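PDB 3LUF: Two-component system response regulator/GGDEF domain protein from Aeromonas salmonicida, which probably makes cyclic di-GMP from two GTP through a GGDEF domain absent from this fragment, which holds its two magnesium-binding receiver domains. Local coordinates for residues T135-H138 with R139-Q143; S186-R189 with M190-R194. All blocks are in the same frame, centred on the assembly; numbering follows the deposited sequence.

Interaction 1 of 2, residues T135-H138 with R139-Q143; sequences TSRH and RTMAQ
R139 folds back along helix 134-145, the first helix of the second receiver (CheY-like) domain, and lays its guanidinium over S136 one turn earlier. S136 CA sits 3.8 Å above one face of the flat group, displaced toward its rim, and R139 NH2 comes within 3.7 Å of S136 CB; these are van der Waals contacts. The arginine reaches them because CG leaves anti to the backbone N (chi1 175°) and the chain then kinks at chi3. T135 CG2 meets R139 NH1 obliquely at 4.2 Å. On a further flank, selenomethionine M141 runs alongside both R137 and H138: its SE lies 4.1 Å from R137 CG and also approaches CD2 of the imidazole, 5.0 Å from the ring centroid and 60° off the ring normal.

S136 OG bonds to D131, R137 NE forms a salt bridge with E153 while its NH1 bonds to D131 O, and H138 NE2 makes a weak bond to E153. The S136 side chain lies about 6 Å from the bound magnesium, whose site includes D132 and D176. T140 packs on V129 of the sheet and L235 of helix 232-248, and M141 on V129 and V151. Buried T140 also keeps its hydroxyl within the helix: OG1 donates to S136 O at 3.1 Å, while T140 N donates to that oxygen at 3.0 Å from the opposite face of the carbonyl plane.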
loop_
_atom_site.group_PDB
_atom_site.type_symbol
_atom_site.label_atom_id
_atom_site.label_comp_id
_atom_site.label_asym_id
_atom_site.label_seq_id
_atom_site.Cartn_x
_atom_site.Cartn_y
_atom_site.Cartn_z
ATOM N N THR B 135 -14.666 -3.137 20.686
ATOM C CA THR B 135 -15.380 -3.670 19.511
ATOM C C THR B 135 -14.552 -3.616 18.235
ATOM O O THR B 135 -14.355 -4.635 17.569
ATOM C CB THR B 135 -16.743 -2.939 19.292
ATOM O OG1 THR B 135 -17.591 -3.203 20.414
ATOM C CG2 THR B 135 -17.450 -3.406 18.005
ATOM N N SER B 136 -14.080 -2.431 17.869
ATOM C CA SER B 136 -13.259 -2.367 16.673
ATOM C C SER B 136 -11.902 -3.022 16.921
ATOM O O SER B 136 -11.374 -3.674 16.018
ATOM C CB SER B 136 -13.140 -0.952 16.135
ATOM O OG SER B 136 -12.715 -0.081 17.164
ATOM N N ARG B 137 -11.348 -2.875 18.132
ATOM C CA ARG B 137 -10.054 -3.493 18.450
ATOM C C ARG B 137 -10.109 -5.013 18.260
ATOM O O ARG B 137 -9.227 -5.598 17.619
ATOM C CB ARG B 137 -9.562 -3.144 19.874
ATOM C CG ARG B 137 -8.198 -3.753 20.245
ATOM C CD ARG B 137 -7.686 -3.194 21.569
ATOM N NE ARG B 137 -8.426 -3.730 22.711
ATOM C CZ ARG B 137 -9.355 -3.080 23.422
ATOM N NH1 ARG B 137 -9.703 -1.819 23.170
ATOM N NH2 ARG B 137 -9.958 -3.732 24.419
ATOM N N HIS B 138 -11.149 -5.647 18.809
ATOM C CA HIS B 138 -11.299 -7.108 18.674
ATOM C C HIS B 138 -11.612 -7.567 17.250
ATOM O O HIS B 138 -11.187 -8.648 16.842
ATOM C CB HIS B 138 -12.318 -7.651 19.693
ATOM C CG HIS B 138 -11.786 -7.696 21.093
ATOM N ND1 HIS B 138 -12.449 -8.318 22.130
ATOM C CD2 HIS B 138 -10.646 -7.189 21.627
ATOM C CE1 HIS B 138 -11.737 -8.199 23.236
ATOM N NE2 HIS B 138 -10.636 -7.522 22.957
ATOM N N ARG B 139 -12.331 -6.743 16.500
ATOM C CA ARG B 139 -12.633 -7.075 15.120
ATOM C C ARG B 139 -11.340 -7.087 14.304
ATOM O O ARG B 139 -11.101 -8.001 13.517
ATOM C CB ARG B 139 -13.625 -6.076 14.517
ATOM C CG ARG B 139 -13.875 -6.316 13.040
ATOM C CD ARG B 139 -15.008 -5.481 12.477
ATOM N NE ARG B 139 -14.671 -4.061 12.417
ATOM C CZ ARG B 139 -15.258 -3.113 13.154
ATOM N NH1 ARG B 139 -16.223 -3.422 14.024
ATOM N NH2 ARG B 139 -14.886 -1.848 13.016
ATOM N N THR B 140 -10.497 -6.076 14.521
ATOM C CA THR B 140 -9.271 -5.958 13.752
ATOM C C THR B 140 -8.331 -7.094 14.128
ATOM O O THR B 140 -7.689 -7.683 13.252
ATOM C CB THR B 140 -8.603 -4.587 14.008
ATOM O OG1 THR B 140 -9.496 -3.564 13.582
ATOM C CG2 THR B 140 -7.334 -4.444 13.224
HETATM N N MSE B 141 -8.241 -7.373 15.428
HETATM C CA MSE B 141 -7.458 -8.496 15.950
HETATM C C MSE B 141 -7.908 -9.817 15.357
HETATM O O MSE B 141 -7.085 -10.605 14.920
HETATM C CB MSE B 141 -7.502 -8.554 17.473
HETATM C CG MSE B 141 -6.616 -7.501 18.110
HETATM SE SE MSE B 141 -6.964 -7.664 20.005
HETATM C CE MSE B 141 -6.206 -9.442 20.171
ATOM N N ALA B 142 -9.221 -10.027 15.288
ATOM C CA ALA B 142 -9.732 -11.277 14.712
ATOM C C ALA B 142 -9.360 -11.413 13.230
ATOM O O ALA B 142 -8.968 -12.509 12.784
ATOM C CB ALA B 142 -11.251 -11.394 14.910
ATOM N N GLN B 143 -9.449 -10.303 12.494
ATOM C CA GLN B 143 -9.103 -10.271 11.071
ATOM C C GLN B 143 -7.609 -10.605 10.920
ATOM O O GLN B 143 -7.232 -11.387 10.082
ATOM C CB GLN B 143 -9.446 -8.908 10.456
ATOM C CG GLN B 143 -10.963 -8.673 10.211
ATOM C CD GLN B 143 -11.362 -7.207 9.926
ATOM O OE1 GLN B 143 -10.651 -6.255 10.266
ATOM N NE2 GLN B 143 -12.544 -7.031 9.346
#

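Interaction 2 of 2, residues S186-R189 with M190-R194; sequences SLVR and MLRER. With DMS (dimethyl sulfoxide), chain I.
L187 and L191 meet one helical turn apart on the side of helix 184-194 that faces L161 and I202. In L191, CB lies 3.6 Å from L187 O, the carbonyl that accepts the bond from L191 N. CG follows, leaving anti to its own carbonyl carbon (chi1 -69°), which sets it 3.3 Å from the same oxygen and 4.1 Å from L187 CD1. At the tip, L191 CD1 comes to 4.2 Å from L187 CG, the two side chains crossing at a slant in loose van der Waals contact. Beyond them, L161 of helix 157-166 touches both leucines, and V188 and L191 rest on I202 of strand 201-207.

R189 bends at chi3 and passes its guanidinium over S186, whose CA lies 3.3 Å above one face near the rim; R189 NH2 gives a weak bond to S186 OG. That hydroxyl in turn donates to the oxygen of a dimethyl sulfoxide, probably from the crystallisation liquor, which is also bonded to D183 N; the S186 OG to oxygen distance is 2.7 Å. Buried R192, bent at chi2, turns its tip away from the earlier turn, and its NE and NH2 bond to G221 O and L200 O. H107 of the second subunit packs on R192 and E193. This is a helix of a beta-alpha-beta crossover, linking strands 172-176 and 201-207 in a receiver domain.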
loop_
_atom_site.group_PDB
_atom_site.type_symbol
_atom_site.label_atom_id
_atom_site.label_comp_id
_atom_site.label_asym_id
_atom_site.label_seq_id
_atom_site.Cartn_x
_atom_site.Cartn_y
_atom_site.Cartn_z
ATOM N N SER B 186 0.208 11.502 17.903
ATOM C CA SER B 186 1.156 11.661 18.995
ATOM C C SER B 186 1.914 10.377 19.305
ATOM O O SER B 186 3.110 10.403 19.544
ATOM C CB SER B 186 0.443 12.121 20.262
ATOM O OG SER B 186 0.012 13.434 20.097
ATOM N N LEU B 187 1.208 9.254 19.293
ATOM C CA LEU B 187 1.870 7.977 19.502
ATOM C C LEU B 187 2.854 7.730 18.359
ATOM O O LEU B 187 3.971 7.281 18.570
ATOM C CB LEU B 187 0.862 6.818 19.605
ATOM C CG LEU B 187 1.439 5.403 19.696
ATOM C CD1 LEU B 187 2.339 5.196 20.932
ATOM C CD2 LEU B 187 0.255 4.423 19.719
ATOM N N VAL B 188 2.423 7.983 17.134
ATOM C CA VAL B 188 3.352 7.782 16.014
ATOM C C VAL B 188 4.616 8.670 16.159
ATOM O O VAL B 188 5.732 8.210 15.952
ATOM C CB VAL B 188 2.627 8.016 14.685
ATOM C CG1 VAL B 188 3.592 8.023 13.562
ATOM C CG2 VAL B 188 1.593 6.889 14.497
ATOM N N ARG B 189 4.433 9.933 16.521
ATOM C CA ARG B 189 5.598 10.803 16.774
ATOM C C ARG B 189 6.558 10.202 17.827
ATOM O O ARG B 189 7.771 10.204 17.603
ATOM C CB ARG B 189 5.166 12.226 17.180
ATOM C CG ARG B 189 4.393 12.995 16.105
ATOM C CD ARG B 189 4.404 14.551 16.365
ATOM N NE ARG B 189 3.971 14.866 17.727
ATOM C CZ ARG B 189 2.700 14.927 18.125
ATOM N NH1 ARG B 189 1.694 14.715 17.259
ATOM N NH2 ARG B 189 2.433 15.193 19.401
HETATM N N MSE B 190 6.031 9.675 18.944
HETATM C CA MSE B 190 6.867 9.066 19.961
HETATM C C MSE B 190 7.648 7.874 19.405
HETATM O O MSE B 190 8.853 7.700 19.666
HETATM C CB MSE B 190 6.011 8.638 21.165
HETATM C CG MSE B 190 5.539 9.843 21.944
HETATM SE SE MSE B 190 4.657 9.218 23.569
HETATM C CE MSE B 190 6.115 8.344 24.404
ATOM N N LEU B 191 6.942 7.028 18.647
ATOM C CA LEU B 191 7.538 5.826 18.114
ATOM C C LEU B 191 8.666 6.186 17.154
ATOM O O LEU B 191 9.742 5.579 17.161
ATOM C CB LEU B 191 6.473 4.919 17.419
ATOM C CG LEU B 191 5.470 4.293 18.395
ATOM C CD1 LEU B 191 4.466 3.434 17.608
ATOM C CD2 LEU B 191 6.163 3.429 19.467
ATOM N N ARG B 192 8.407 7.164 16.302
ATOM C CA ARG B 192 9.389 7.491 15.263
ATOM C C ARG B 192 10.589 8.235 15.824
ATOM O O ARG B 192 11.626 8.290 15.161
ATOM C CB ARG B 192 8.745 8.310 14.167
ATOM C CG ARG B 192 7.985 7.491 13.150
ATOM C CD ARG B 192 8.903 6.757 12.173
ATOM N NE ARG B 192 8.085 5.824 11.376
ATOM C CZ ARG B 192 7.952 4.518 11.634
ATOM N NH1 ARG B 192 8.611 3.970 12.642
ATOM N NH2 ARG B 192 7.172 3.759 10.869
ATOM N N GLU B 193 10.470 8.799 17.027
ATOM C CA GLU B 193 11.683 9.338 17.682
ATOM C C GLU B 193 12.705 8.259 18.059
ATOM O O GLU B 193 13.904 8.566 18.204
ATOM C CB GLU B 193 11.291 10.149 18.924
ATOM C CG GLU B 193 10.555 11.446 18.570
ATOM C CD GLU B 193 10.540 12.418 19.729
ATOM O OE1 GLU B 193 10.083 12.022 20.798
ATOM O OE2 GLU B 193 10.962 13.588 19.547
ATOM N N ARG B 194 12.231 7.011 18.164
ATOM C CA ARG B 194 13.061 5.840 18.498
ATOM C C ARG B 194 13.287 4.885 17.324
ATOM O O ARG B 194 14.381 4.312 17.191
ATOM C CB ARG B 194 12.428 5.016 19.632
ATOM C CG ARG B 194 12.388 5.625 20.965
ATOM C CD ARG B 194 11.815 4.601 21.963
ATOM N NE ARG B 194 12.818 3.716 22.546
ATOM C CZ ARG B 194 12.519 2.700 23.355
ATOM N NH1 ARG B 194 11.249 2.404 23.613
ATOM N NH2 ARG B 194 13.485 1.946 23.872
HETATM S S DMS I . -3.037 14.771 22.272
HETATM O O DMS I . -2.206 13.341 21.566
HETATM C C1 DMS I . -2.966 16.190 21.135
HETATM C C2 DMS I . -4.832 14.480 22.279
#

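In the fold
Both interactions belong to the second receiver domain and come in series along the chain, interaction 1 on helix 134-145 and interaction 2 on helix 184-194. Their centres lie 23 Å apart and their nearest atoms about 11 Å, so they do not meet. Each helix crosses between parallel strands of one five-stranded sheet of order 2-1-3-4-5: the first joins 126-130 to 150-154, the second 172-176 to 201-207. The helix of interaction 1 borders the magnesium site of D132, D176 and Y178, where D176 is the predicted phosphorylation site. Interaction 2 lies farther off, the L187 side chain about 11 Å from the metal, and its R192 and E193 pack on H107 of the second subunit.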